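Local coordinates for dTDP-4-dehydrorhamnose Reductase (Yersinia enterocolitica, PDB 5U9C), which probably catalyses the NADPH-dependent reduction of dTDP-4-dehydro-beta-L-rhamnose to dTDP-beta-L-rhamnose, the product of the dTDP-L-rhamnose biosynthesis pathway, at residues I8-G13 against S23-T28; A19-A24 against V59-A64; N31-E36 against F49-A54; G98-Y103 against R210-L215. All blocks are in the same frame, centred on the assembly; numbering follows the deposited sequence.

How the contacts relate
All four contacts belong to one parallel Rossmann-type sheet with strand order 31-34, 7-11, 59-62, 100-106, 149-154, 213-217. Contacts 1 and 2 are close neighbours, their centres about 5 Å apart, because both use helix 16-25, which packs on adjacent strands 7-11 and 59-62. Contact 3, about 12 Å from contact 1 between centres, lies on the other face of the sheet and, along the chain, inside the loop that contact 2 closes. Contact 4 comes last in sequence, about 17 Å from contact 3 between centres, and ties strand 100-106 to the approach to edge strand 213-217. Together they hold helices on both faces of the sheet that, in this family, carries the NADP-binding fold.

Contact 1: I8-G13 against S23-T28; sequences ILITGG and SALKDT
L25, on helix 16-25, reaches onto I8 and I10 of strand 7-11, a local join within the first beta-alpha-beta unit of a Rossmann-type fold. After the strand, G12 and G13 pass into the glycine-rich turn before the helix, consistent with a dinucleotide-binding loop. The tight part of the contact is small and wholly apolar. The two methyl groups of L25 meet the strand side chains tip to tip: CD2 lies 3.7 Å from I8 CD1, while CD1 is 3.9 Å from I10 CD1. L25 CD1 also comes within 3.8 Å of I8 CD1, so the branched end of the leucine rests on the ends of two isoleucines that are two residues apart on the same face of the strand. In both isoleucines CG1 stands anti to the carbonyl carbon (chi1 -69° in I8, -51° in I10), which sends each long branch out toward the helix. V32 touches both L25 and I10, and I204 of helix 196-209 also packs on the leucine, so this centre is buried.

The solvent side is looser. S23, K26 and D27 lie at the protein surface, and D27 is poorly ordered. A type I beta turn runs from L25 to T28, and T28 OG1 donates a 2.7 Å hydrogen bond to L25 O.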
loop_
_atom_site.group_PDB
_atom_site.type_symbol
_atom_site.label_atom_id
_atom_site.label_comp_id
_atom_site.label_asym_id
_atom_site.label_seq_id
_atom_site.Cartn_x
_atom_site.Cartn_y
_atom_site.Cartn_z
ATOM N N ILE D 8 23.670 -32.871 -22.946
ATOM C CA ILE D 8 23.358 -31.788 -22.011
ATOM C C ILE D 8 24.127 -30.539 -22.450
ATOM O O ILE D 8 25.354 -30.576 -22.631
ATOM C CB ILE D 8 23.814 -32.107 -20.575
ATOM C CG1 ILE D 8 22.972 -33.233 -19.996
ATOM C CG2 ILE D 8 23.673 -30.870 -19.693
ATOM C CD1 ILE D 8 23.486 -33.790 -18.686
ATOM N N LEU D 9 23.417 -29.440 -22.619
ATOM C CA LEU D 9 24.026 -28.162 -22.968
ATOM C C LEU D 9 23.871 -27.235 -21.743
ATOM O O LEU D 9 22.752 -27.016 -21.260
ATOM C CB LEU D 9 23.375 -27.609 -24.225
ATOM C CG LEU D 9 23.979 -26.328 -24.803
ATOM C CD1 LEU D 9 23.695 -26.209 -26.301
ATOM C CD2 LEU D 9 23.484 -25.089 -24.066
ATOM N N ILE D 10 24.994 -26.714 -21.242
ATOM C CA ILE D 10 25.022 -25.869 -20.032
ATOM C C ILE D 10 25.495 -24.446 -20.280
ATOM O O ILE D 10 26.547 -24.259 -20.881
ATOM C CB ILE D 10 26.011 -26.445 -18.971
ATOM C CG1 ILE D 10 25.723 -27.917 -18.736
ATOM C CG2 ILE D 10 25.953 -25.648 -17.646
ATOM C CD1 ILE D 10 26.615 -28.576 -17.713
ATOM N N THR D 11 24.726 -23.452 -19.817
ATOM C CA THR D 11 25.169 -22.038 -19.847
ATOM C C THR D 11 25.612 -21.745 -18.417
ATOM O O THR D 11 25.052 -22.303 -17.471
ATOM C CB THR D 11 24.062 -21.030 -20.253
ATOM O OG1 THR D 11 23.091 -20.883 -19.187
ATOM C CG2 THR D 11 23.391 -21.469 -21.546
ATOM N N GLY D 12 26.588 -20.860 -18.248
ATOM C CA GLY D 12 27.117 -20.527 -16.899
ATOM C C GLY D 12 27.852 -21.697 -16.238
ATOM O O GLY D 12 27.840 -21.848 -15.000
ATOM N N GLY D 13 28.480 -22.529 -17.070
ATOM C CA GLY D 13 29.178 -23.726 -16.606
ATOM C C GLY D 13 30.369 -23.490 -15.676
ATOM O O GLY D 13 30.758 -24.409 -14.936
ATOM N N SER D 23 31.151 -30.792 -13.031
ATOM C CA SER D 23 31.993 -31.771 -12.368
ATOM C C SER D 23 31.219 -33.056 -12.030
ATOM O O SER D 23 31.673 -34.148 -12.357
ATOM C CB SER D 23 32.618 -31.142 -11.117
ATOM O OG SER D 23 33.351 -32.088 -10.383
ATOM N N ALA D 24 30.042 -32.926 -11.407
ATOM C CA ALA D 24 29.210 -34.097 -11.059
ATOM C C ALA D 24 28.800 -34.896 -12.311
ATOM O O ALA D 24 28.661 -36.110 -12.251
ATOM C CB ALA D 24 27.960 -33.667 -10.285
ATOM N N LEU D 25 28.605 -34.201 -13.435
ATOM C CA LEU D 25 28.201 -34.858 -14.692
ATOM C C LEU D 25 29.280 -35.735 -15.323
ATOM O O LEU D 25 28.968 -36.570 -16.178
ATOM C CB LEU D 25 27.694 -33.831 -15.714
ATOM C CG LEU D 25 26.323 -33.240 -15.376
ATOM C CD1 LEU D 25 25.988 -32.118 -16.335
ATOM C CD2 LEU D 25 25.228 -34.305 -15.409
ATOM N N LYS D 26 30.533 -35.561 -14.906
ATOM C CA LYS D 26 31.612 -36.388 -15.435
ATOM C C LYS D 26 31.411 -37.860 -15.091
ATOM O O LYS D 26 31.814 -38.714 -15.857
ATOM C CB LYS D 26 33.008 -35.877 -15.025
ATOM C CG LYS D 26 33.339 -34.521 -15.660
ATOM C CD LYS D 26 34.826 -34.318 -15.944
ATOM C CE LYS D 26 35.681 -34.028 -14.722
ATOM N NZ LYS D 26 35.619 -32.598 -14.317
ATOM N N ASP D 27 30.725 -38.151 -13.984
ATOM C CA ASP D 27 30.430 -39.542 -13.591
ATOM C C ASP D 27 29.048 -40.017 -14.110
ATOM O O ASP D 27 28.333 -40.742 -13.404
ATOM C CB ASP D 27 30.485 -39.707 -12.056
ATOM C CG ASP D 27 31.877 -39.463 -11.471
ATOM O OD1 ASP D 27 32.895 -39.779 -12.132
ATOM O OD2 ASP D 27 31.943 -38.991 -10.316
ATOM N N THR D 28 28.670 -39.615 -15.329
ATOM C CA THR D 28 27.382 -40.026 -15.903
ATOM C C THR D 28 27.557 -40.457 -17.355
ATOM O O THR D 28 28.658 -40.372 -17.893
ATOM C CB THR D 28 26.336 -38.893 -15.846
ATOM O OG1 THR D 28 26.685 -37.841 -16.762
ATOM C CG2 THR D 28 26.205 -38.345 -14.427
#

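Contact 2: A19-A24 against V59-A64; sequences AYVTSA and VILHFA
V21, on helix 16-25, presents its two methyl groups to two partners, L61 within strand 59-62 and F63 just past its end. One branch, CG1, stands opposite the backbone N across the first side-chain bond (chi1 177°) and meets L61 CD1 at 3.8 Å. The other, CG2, swings to the F63 ring, 3.9 Å from CE2 and 4.1 Å from CZ. The two branches of the valine are thus shared out, CG1 to the leucine and CG2 to the ring.

Neither pair meets end on: the valine and leucine cross obliquely, and the methyl comes to the phenyl group at a slant. Even the stem of the valine takes part, since V21 CB is 4.1 Å from F63 CE2. L61 and F63 lie two residues apart and both point their CB atoms at the helix. No hydrogen bond spans the segments; the contact between them is apolar packing.

It is helix-on-sheet packing of a Rossmann-type fold, helix 16-25 lying over the parallel sheet. L61 also touches I8 and I10 of adjacent strand 7-11, as well as L102 of strand 100-106. F63 is flanked by L104 of that strand and by I203 of helix 196-209, the neighbouring helix, whose C200 meets Y20.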
loop_
_atom_site.group_PDB
_atom_site.type_symbol
_atom_site.label_atom_id
_atom_site.label_comp_id
_atom_site.label_asym_id
_atom_site.label_seq_id
_atom_site.Cartn_x
_atom_site.Cartn_y
_atom_site.Cartn_z
ATOM N N ALA D 19 29.919 -24.983 -11.975
ATOM C CA ALA D 19 31.160 -25.742 -11.820
ATOM C C ALA D 19 30.899 -27.058 -11.074
ATOM O O ALA D 19 31.431 -28.096 -11.457
ATOM C CB ALA D 19 32.241 -24.905 -11.113
ATOM N N TYR D 20 30.078 -27.010 -10.017
ATOM C CA TYR D 20 29.741 -28.229 -9.297
ATOM C C TYR D 20 28.995 -29.195 -10.243
ATOM O O TYR D 20 29.316 -30.369 -10.303
ATOM C CB TYR D 20 28.873 -27.953 -8.054
ATOM C CG TYR D 20 29.545 -27.288 -6.836
ATOM C CD1 TYR D 20 30.326 -28.024 -5.937
ATOM C CD2 TYR D 20 29.287 -25.966 -6.526
ATOM C CE1 TYR D 20 30.896 -27.413 -4.808
ATOM C CE2 TYR D 20 29.839 -25.354 -5.406
ATOM C CZ TYR D 20 30.634 -26.069 -4.548
ATOM O OH TYR D 20 31.151 -25.416 -3.442
ATOM N N VAL D 21 28.025 -28.682 -10.995
ATOM C CA VAL D 21 27.225 -29.517 -11.895
ATOM C C VAL D 21 28.070 -30.187 -12.988
ATOM O O VAL D 21 27.995 -31.402 -13.160
ATOM C CB VAL D 21 26.036 -28.737 -12.510
ATOM C CG1 VAL D 21 25.277 -29.604 -13.502
ATOM C CG2 VAL D 21 25.086 -28.295 -11.411
ATOM N N THR D 22 28.859 -29.391 -13.708
ATOM C CA THR D 22 29.743 -29.886 -14.776
ATOM C C THR D 22 30.620 -31.010 -14.227
ATOM O O THR D 22 30.777 -32.063 -14.851
ATOM C CB THR D 22 30.618 -28.731 -15.355
ATOM O OG1 THR D 22 29.767 -27.696 -15.891
ATOM C CG2 THR D 22 31.528 -29.222 -16.457
ATOM N N SER D 23 31.151 -30.792 -13.031
ATOM C CA SER D 23 31.993 -31.771 -12.368
ATOM C C SER D 23 31.219 -33.056 -12.030
ATOM O O SER D 23 31.673 -34.148 -12.357
ATOM C CB SER D 23 32.618 -31.142 -11.117
ATOM O OG SER D 23 33.351 -32.088 -10.383
ATOM N N ALA D 24 30.042 -32.926 -11.407
ATOM C CA ALA D 24 29.210 -34.097 -11.059
ATOM C C ALA D 24 28.800 -34.896 -12.311
ATOM O O ALA D 24 28.661 -36.110 -12.251
ATOM C CB ALA D 24 27.960 -33.667 -10.285
ATOM N N VAL D 59 18.892 -32.040 -23.049
ATOM C CA VAL D 59 18.744 -31.271 -21.827
ATOM C C VAL D 59 19.514 -29.967 -21.927
ATOM O O VAL D 59 20.646 -29.944 -22.425
ATOM C CB VAL D 59 19.295 -32.089 -20.630
ATOM C CG1 VAL D 59 19.423 -31.241 -19.367
ATOM C CG2 VAL D 59 18.435 -33.321 -20.381
ATOM N N ILE D 60 18.905 -28.889 -21.427
ATOM C CA ILE D 60 19.531 -27.573 -21.357
ATOM C C ILE D 60 19.457 -27.072 -19.920
ATOM O O ILE D 60 18.374 -27.013 -19.353
ATOM C CB ILE D 60 18.855 -26.533 -22.266
ATOM C CG1 ILE D 60 18.979 -26.958 -23.727
ATOM C CG2 ILE D 60 19.508 -25.161 -22.070
ATOM C CD1 ILE D 60 18.153 -26.121 -24.687
ATOM N N LEU D 61 20.618 -26.744 -19.349
ATOM C CA LEU D 61 20.737 -26.226 -18.004
ATOM C C LEU D 61 21.144 -24.767 -18.192
ATOM O O LEU D 61 22.299 -24.474 -18.588
ATOM C CB LEU D 61 21.815 -26.977 -17.209
ATOM C CG LEU D 61 21.721 -28.505 -17.209
ATOM C CD1 LEU D 61 22.790 -29.071 -16.316
ATOM C CD2 LEU D 61 20.365 -28.991 -16.733
ATOM N N HIS D 62 20.217 -23.862 -17.910
ATOM C CA HIS D 62 20.435 -22.437 -18.108
ATOM C C HIS D 62 20.729 -21.739 -16.794
ATOM O O HIS D 62 19.808 -21.347 -16.081
ATOM C CB HIS D 62 19.247 -21.807 -18.828
ATOM C CG HIS D 62 19.398 -20.339 -19.035
ATOM N ND1 HIS D 62 20.613 -19.761 -19.336
ATOM C CD2 HIS D 62 18.483 -19.344 -19.075
ATOM C CE1 HIS D 62 20.447 -18.461 -19.488
ATOM N NE2 HIS D 62 19.163 -18.184 -19.350
ATOM N N PHE D 63 22.026 -21.632 -16.469
ATOM C CA PHE D 63 22.462 -21.003 -15.227
ATOM C C PHE D 63 23.060 -19.608 -15.444
ATOM O O PHE D 63 23.201 -18.847 -14.478
ATOM C CB PHE D 63 23.528 -21.855 -14.477
ATOM C CG PHE D 63 23.139 -23.290 -14.204
ATOM C CD1 PHE D 63 21.883 -23.629 -13.745
ATOM C CD2 PHE D 63 24.096 -24.306 -14.301
ATOM C CE1 PHE D 63 21.550 -24.962 -13.473
ATOM C CE2 PHE D 63 23.778 -25.627 -14.001
ATOM C CZ PHE D 63 22.504 -25.954 -13.579
ATOM N N ALA D 64 23.423 -19.257 -16.677
ATOM C CA ALA D 64 24.037 -17.939 -16.916
ATOM C C ALA D 64 23.022 -16.799 -16.725
ATOM O O ALA D 64 21.853 -16.917 -17.103
ATOM C CB ALA D 64 24.656 -17.866 -18.309
#

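Contact 3: N31-E36 against F49-A54; sequences NVIVTE and FSYITA
I33, within strand 31-34, and T35, just past its end, face Y51 of helix 48-55; the backbones stand well apart, the nearest CA atoms, of T35 and I52, 9.8 Å from each other, and Y51 spans the distance. Its CG is anti to the backbone N (chi1 170°), so the ring extends from the helix toward the strand and brings the phenol end up against both strand side chains, the two methyls meeting the hydroxyl from directions roughly at right angles. I33 CG2 approaches Y51 OH to 3.5 Å. T35 CG2 lies at the ring edge, close to its plane, 4.0 Å from both OH and CE2.

With chi1 at 70° T35 sends CG2 to the tyrosine, while its OG1 hydrogen-bonds to I10 O of the adjacent strand. On the opposite face V32 and V34 pack against helix 16-25, so strand 31-34, an edge of the parallel Rossmann-type sheet within this chain, has a helix on either side.

Chemically this is methyl against phenol at the partly exposed margin of the fold. The methyls give the tyrosine hydroxyl no polar partner within the two segments, so the contact positions the ring by packing and not by a directional bond.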
loop_
_atom_site.group_PDB
_atom_site.type_symbol
_atom_site.label_atom_id
_atom_site.label_comp_id
_atom_site.label_asym_id
_atom_site.label_seq_id
_atom_site.Cartn_x
_atom_site.Cartn_y
_atom_site.Cartn_z
ATOM N N ASN D 31 26.806 -36.620 -22.579
ATOM C CA ASN D 31 27.788 -35.868 -23.362
ATOM C C ASN D 31 27.479 -34.400 -23.000
ATOM O O ASN D 31 26.379 -33.913 -23.288
ATOM C CB ASN D 31 27.583 -36.097 -24.859
ATOM C CG ASN D 31 28.374 -35.111 -25.726
ATOM O OD1 ASN D 31 29.486 -34.706 -25.376
ATOM N ND2 ASN D 31 27.793 -34.721 -26.869
ATOM N N VAL D 32 28.436 -33.695 -22.402
ATOM C CA VAL D 32 28.195 -32.329 -21.906
ATOM C C VAL D 32 28.852 -31.238 -22.742
ATOM O O VAL D 32 30.051 -31.266 -22.969
ATOM C CB VAL D 32 28.701 -32.187 -20.454
ATOM C CG1 VAL D 32 28.295 -30.846 -19.866
ATOM C CG2 VAL D 32 28.164 -33.312 -19.577
ATOM N N ILE D 33 28.058 -30.273 -23.177
ATOM C CA ILE D 33 28.543 -29.122 -23.947
ATOM C C ILE D 33 28.477 -27.922 -23.004
ATOM O O ILE D 33 27.387 -27.493 -22.575
ATOM C CB ILE D 33 27.649 -28.839 -25.189
ATOM C CG1 ILE D 33 27.508 -30.084 -26.055
ATOM C CG2 ILE D 33 28.205 -27.676 -26.019
ATOM C CD1 ILE D 33 28.815 -30.628 -26.568
ATOM N N VAL D 34 29.642 -27.398 -22.661
ATOM C CA VAL D 34 29.748 -26.245 -21.775
ATOM C C VAL D 34 29.947 -25.032 -22.674
ATOM O O VAL D 34 30.996 -24.887 -23.288
ATOM C CB VAL D 34 30.931 -26.387 -20.793
ATOM C CG1 VAL D 34 31.016 -25.166 -19.873
ATOM C CG2 VAL D 34 30.792 -27.667 -19.977
ATOM N N THR D 35 28.941 -24.164 -22.748
ATOM C CA THR D 35 29.033 -22.992 -23.600
ATOM C C THR D 35 30.099 -22.021 -23.072
ATOM O O THR D 35 30.370 -21.960 -21.872
ATOM C CB THR D 35 27.672 -22.264 -23.746
ATOM O OG1 THR D 35 27.309 -21.642 -22.513
ATOM C CG2 THR D 35 26.585 -23.232 -24.169
ATOM N N GLU D 36 30.729 -21.318 -24.004
ATOM C CA GLU D 36 31.765 -20.319 -23.722
ATOM C C GLU D 36 31.385 -19.060 -24.493
ATOM O O GLU D 36 30.436 -19.089 -25.288
ATOM C CB GLU D 36 33.127 -20.815 -24.187
ATOM C CG GLU D 36 33.678 -21.993 -23.416
ATOM C CD GLU D 36 35.002 -22.481 -23.980
ATOM O OE1 GLU D 36 35.341 -22.125 -25.138
ATOM O OE2 GLU D 36 35.702 -23.235 -23.271
ATOM N N PHE D 49 19.482 -18.914 -30.733
ATOM C CA PHE D 49 18.570 -19.898 -31.315
ATOM C C PHE D 49 19.251 -20.830 -32.329
ATOM O O PHE D 49 19.129 -22.062 -32.222
ATOM C CB PHE D 49 17.349 -19.213 -31.932
ATOM C CG PHE D 49 16.308 -20.167 -32.442
ATOM C CD1 PHE D 49 16.357 -20.640 -33.758
ATOM C CD2 PHE D 49 15.270 -20.591 -31.616
ATOM C CE1 PHE D 49 15.393 -21.521 -34.224
ATOM C CE2 PHE D 49 14.299 -21.455 -32.084
ATOM C CZ PHE D 49 14.366 -21.935 -33.379
ATOM N N SER D 50 19.974 -20.261 -33.290
ATOM C CA SER D 50 20.657 -21.080 -34.297
ATOM C C SER D 50 21.673 -22.009 -33.667
ATOM O O SER D 50 21.741 -23.182 -34.023
ATOM C CB SER D 50 21.349 -20.225 -35.348
ATOM O OG SER D 50 20.395 -19.543 -36.113
ATOM N N TYR D 51 22.444 -21.487 -32.719
ATOM C CA TYR D 51 23.470 -22.296 -32.036
ATOM C C TYR D 51 22.864 -23.465 -31.273
ATOM O O TYR D 51 23.225 -24.610 -31.513
ATOM C CB TYR D 51 24.360 -21.448 -31.101
ATOM C CG TYR D 51 25.241 -22.294 -30.228
ATOM C CD1 TYR D 51 26.299 -23.031 -30.765
ATOM C CD2 TYR D 51 24.997 -22.388 -28.868
ATOM C CE1 TYR D 51 27.098 -23.848 -29.953
ATOM C CE2 TYR D 51 25.767 -23.191 -28.055
ATOM C CZ TYR D 51 26.811 -23.915 -28.587
ATOM O OH TYR D 51 27.547 -24.688 -27.733
ATOM N N ILE D 52 21.923 -23.190 -30.386
ATOM C CA ILE D 52 21.334 -24.276 -29.604
ATOM C C ILE D 52 20.576 -25.317 -30.444
ATOM O O ILE D 52 20.743 -26.524 -30.220
ATOM C CB ILE D 52 20.463 -23.739 -28.463
ATOM C CG1 ILE D 52 21.352 -22.929 -27.506
ATOM C CG2 ILE D 52 19.749 -24.884 -27.741
ATOM C CD1 ILE D 52 20.610 -22.377 -26.308
ATOM N N THR D 53 19.779 -24.876 -31.418
ATOM C CA THR D 53 19.000 -25.818 -32.216
ATOM C C THR D 53 19.893 -26.743 -33.030
ATOM O O THR D 53 19.574 -27.916 -33.167
ATOM C CB THR D 53 17.932 -25.141 -33.108
ATOM O OG1 THR D 53 18.536 -24.139 -33.931
ATOM C CG2 THR D 53 16.873 -24.490 -32.245
ATOM N N ALA D 54 21.016 -26.223 -33.548
ATOM C CA ALA D 54 21.970 -27.061 -34.300
ATOM C C ALA D 54 22.642 -28.102 -33.393
ATOM O O ALA D 54 23.001 -29.183 -33.874
ATOM C CB ALA D 54 23.023 -26.218 -35.029
#

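Contact 4: G98-Y103 against R210-L215; sequences GAWLLY and RHTGTL
W100 NE1 donates a hydrogen bond of 2.9 Å to H211 O, the polar link between the start of strand 100-106 and the loop that leads into strand 213-217. It is somewhat bent, with an N-H...O angle of 142°. The oxygen sits in the plane of the indole, yet the nitrogen stands well above the plane of the peptide carbonyl, by 46°, so the bond suits the ring better than the acceptor. The same oxygen lies 3.3 Å from W100 CZ2, alongside the ring's edge.

R210 takes one face of the indole. Its chain kinks at the second torsion (chi2 -56°), which lays CD over the five-membered ring, 4.0 Å from its centroid, in a CH-pi contact. Further out, R210 NH2 comes within 4.0 Å of W100 CB. The arginine is the positive-phi residue of a Schellman motif that ends helix 196-209, while G98 closes the preceding helix 76-97 in the same way, so in this Rossmann-type sheet two helix ends feed two parallel strands. These strands are not neighbours: 149-154 runs between them, and its L150 touches both W100 and H211.

At the edge of the ring, near its plane, T212 CG2 lies 3.9 Å from W100 NE1. I207 of helix 196-209 and V59 of strand 59-62 also touch the W100 side chain, and V59 touches R210 as well.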
loop_
_atom_site.group_PDB
_atom_site.type_symbol
_atom_site.label_atom_id
_atom_site.label_comp_id
_atom_site.label_asym_id
_atom_site.label_seq_id
_atom_site.Cartn_x
_atom_site.Cartn_y
_atom_site.Cartn_z
ATOM N N GLY D 98 12.831 -29.866 -28.637
ATOM C CA GLY D 98 12.232 -30.790 -27.654
ATOM C C GLY D 98 13.056 -31.091 -26.404
ATOM O O GLY D 98 12.857 -32.118 -25.750
ATOM N N ALA D 99 13.957 -30.183 -26.046
ATOM C CA ALA D 99 14.804 -30.390 -24.893
ATOM C C ALA D 99 14.108 -30.010 -23.594
ATOM O O ALA D 99 13.333 -29.036 -23.543
ATOM C CB ALA D 99 16.081 -29.566 -25.045
ATOM N N TRP D 100 14.395 -30.775 -22.543
ATOM C CA TRP D 100 13.932 -30.454 -21.185
ATOM C C TRP D 100 14.832 -29.309 -20.719
ATOM O O TRP D 100 16.054 -29.407 -20.818
ATOM C CB TRP D 100 14.071 -31.678 -20.295
ATOM C CG TRP D 100 13.768 -31.519 -18.825
ATOM C CD1 TRP D 100 12.554 -31.695 -18.203
ATOM C CD2 TRP D 100 14.718 -31.282 -17.784
ATOM N NE1 TRP D 100 12.697 -31.541 -16.843
ATOM C CE2 TRP D 100 14.014 -31.299 -16.560
ATOM C CE3 TRP D 100 16.098 -31.034 -17.766
ATOM C CZ2 TRP D 100 14.644 -31.083 -15.335
ATOM C CZ3 TRP D 100 16.718 -30.823 -16.553
ATOM C CH2 TRP D 100 15.987 -30.850 -15.350
ATOM N N LEU D 101 14.225 -28.219 -20.246
ATOM C CA LEU D 101 14.945 -27.017 -19.859
ATOM C C LEU D 101 14.870 -26.704 -18.382
ATOM O O LEU D 101 13.780 -26.574 -17.816
ATOM C CB LEU D 101 14.381 -25.826 -20.635
ATOM C CG LEU D 101 14.874 -24.415 -20.297
ATOM C CD1 LEU D 101 16.371 -24.271 -20.498
ATOM C CD2 LEU D 101 14.159 -23.410 -21.172
ATOM N N LEU D 102 16.031 -26.524 -17.773
ATOM C CA LEU D 102 16.122 -26.163 -16.373
ATOM C C LEU D 102 16.571 -24.723 -16.324
ATOM O O LEU D 102 17.580 -24.371 -16.924
ATOM C CB LEU D 102 17.093 -27.081 -15.620
ATOM C CG LEU D 102 17.483 -26.733 -14.169
ATOM C CD1 LEU D 102 16.323 -26.363 -13.303
ATOM C CD2 LEU D 102 18.232 -27.887 -13.521
ATOM N N TYR D 103 15.794 -23.890 -15.653
ATOM C CA TYR D 103 16.100 -22.466 -15.498
ATOM C C TYR D 103 16.318 -22.169 -14.023
ATOM O O TYR D 103 15.454 -22.442 -13.197
ATOM C CB TYR D 103 14.953 -21.588 -16.052
ATOM C CG TYR D 103 15.133 -20.084 -15.892
ATOM C CD1 TYR D 103 16.270 -19.443 -16.378
ATOM C CD2 TYR D 103 14.124 -19.282 -15.349
ATOM C CE1 TYR D 103 16.433 -18.068 -16.270
ATOM C CE2 TYR D 103 14.277 -17.899 -15.245
ATOM C CZ TYR D 103 15.430 -17.304 -15.717
ATOM O OH TYR D 103 15.603 -15.951 -15.648
ATOM N N ARG D 210 13.627 -36.156 -14.903
ATOM C CA ARG D 210 12.974 -35.157 -15.748
ATOM C C ARG D 210 11.819 -34.508 -14.968
ATOM O O ARG D 210 10.716 -34.364 -15.477
ATOM C CB ARG D 210 12.514 -35.730 -17.099
ATOM C CG ARG D 210 13.655 -36.282 -17.947
ATOM C CD ARG D 210 14.758 -35.244 -18.211
ATOM N NE ARG D 210 15.869 -35.832 -18.955
ATOM C CZ ARG D 210 15.918 -35.955 -20.279
ATOM N NH1 ARG D 210 16.972 -36.525 -20.848
ATOM N NH2 ARG D 210 14.919 -35.521 -21.044
ATOM N N HIS D 211 12.088 -34.128 -13.724
ATOM C CA HIS D 211 11.086 -33.449 -12.902
ATOM C C HIS D 211 10.722 -32.120 -13.560
ATOM O O HIS D 211 11.582 -31.457 -14.147
ATOM C CB HIS D 211 11.599 -33.222 -11.471
ATOM C CG HIS D 211 10.591 -32.581 -10.586
ATOM N ND1 HIS D 211 9.433 -33.221 -10.207
ATOM C CD2 HIS D 211 10.538 -31.348 -10.033
ATOM C CE1 HIS D 211 8.709 -32.409 -9.458
ATOM N NE2 HIS D 211 9.359 -31.267 -9.338
ATOM N N THR D 212 9.446 -31.745 -13.492
ATOM C CA THR D 212 8.969 -30.513 -14.123
ATOM C C THR D 212 8.189 -29.601 -13.176
ATOM O O THR D 212 7.687 -30.042 -12.152
ATOM C CB THR D 212 8.070 -30.806 -15.349
ATOM O OG1 THR D 212 6.960 -31.603 -14.950
ATOM C CG2 THR D 212 8.842 -31.549 -16.463
ATOM N N GLY D 213 8.073 -28.328 -13.549
ATOM C CA GLY D 213 7.321 -27.357 -12.748
ATOM C C GLY D 213 8.211 -26.306 -12.105
ATOM O O GLY D 213 9.258 -25.990 -12.638
ATOM N N THR D 214 7.768 -25.762 -10.974
ATOM C CA THR D 214 8.491 -24.707 -10.257
ATOM C C THR D 214 8.728 -25.152 -8.816
ATOM O O THR D 214 7.798 -25.619 -8.141
ATOM C CB THR D 214 7.729 -23.365 -10.313
ATOM O OG1 THR D 214 7.731 -22.869 -11.667
ATOM C CG2 THR D 214 8.404 -22.291 -9.425
ATOM N N LEU D 215 9.964 -25.003 -8.353
ATOM C CA LEU D 215 10.345 -25.361 -6.993
ATOM C C LEU D 215 11.213 -24.297 -6.356
ATOM O O LEU D 215 11.918 -23.565 -7.037
ATOM C CB LEU D 215 11.145 -26.661 -6.995
ATOM C CG LEU D 215 10.413 -27.962 -7.267
ATOM C CD1 LEU D 215 11.404 -29.073 -7.563
ATOM C CD2 LEU D 215 9.530 -28.316 -6.074
#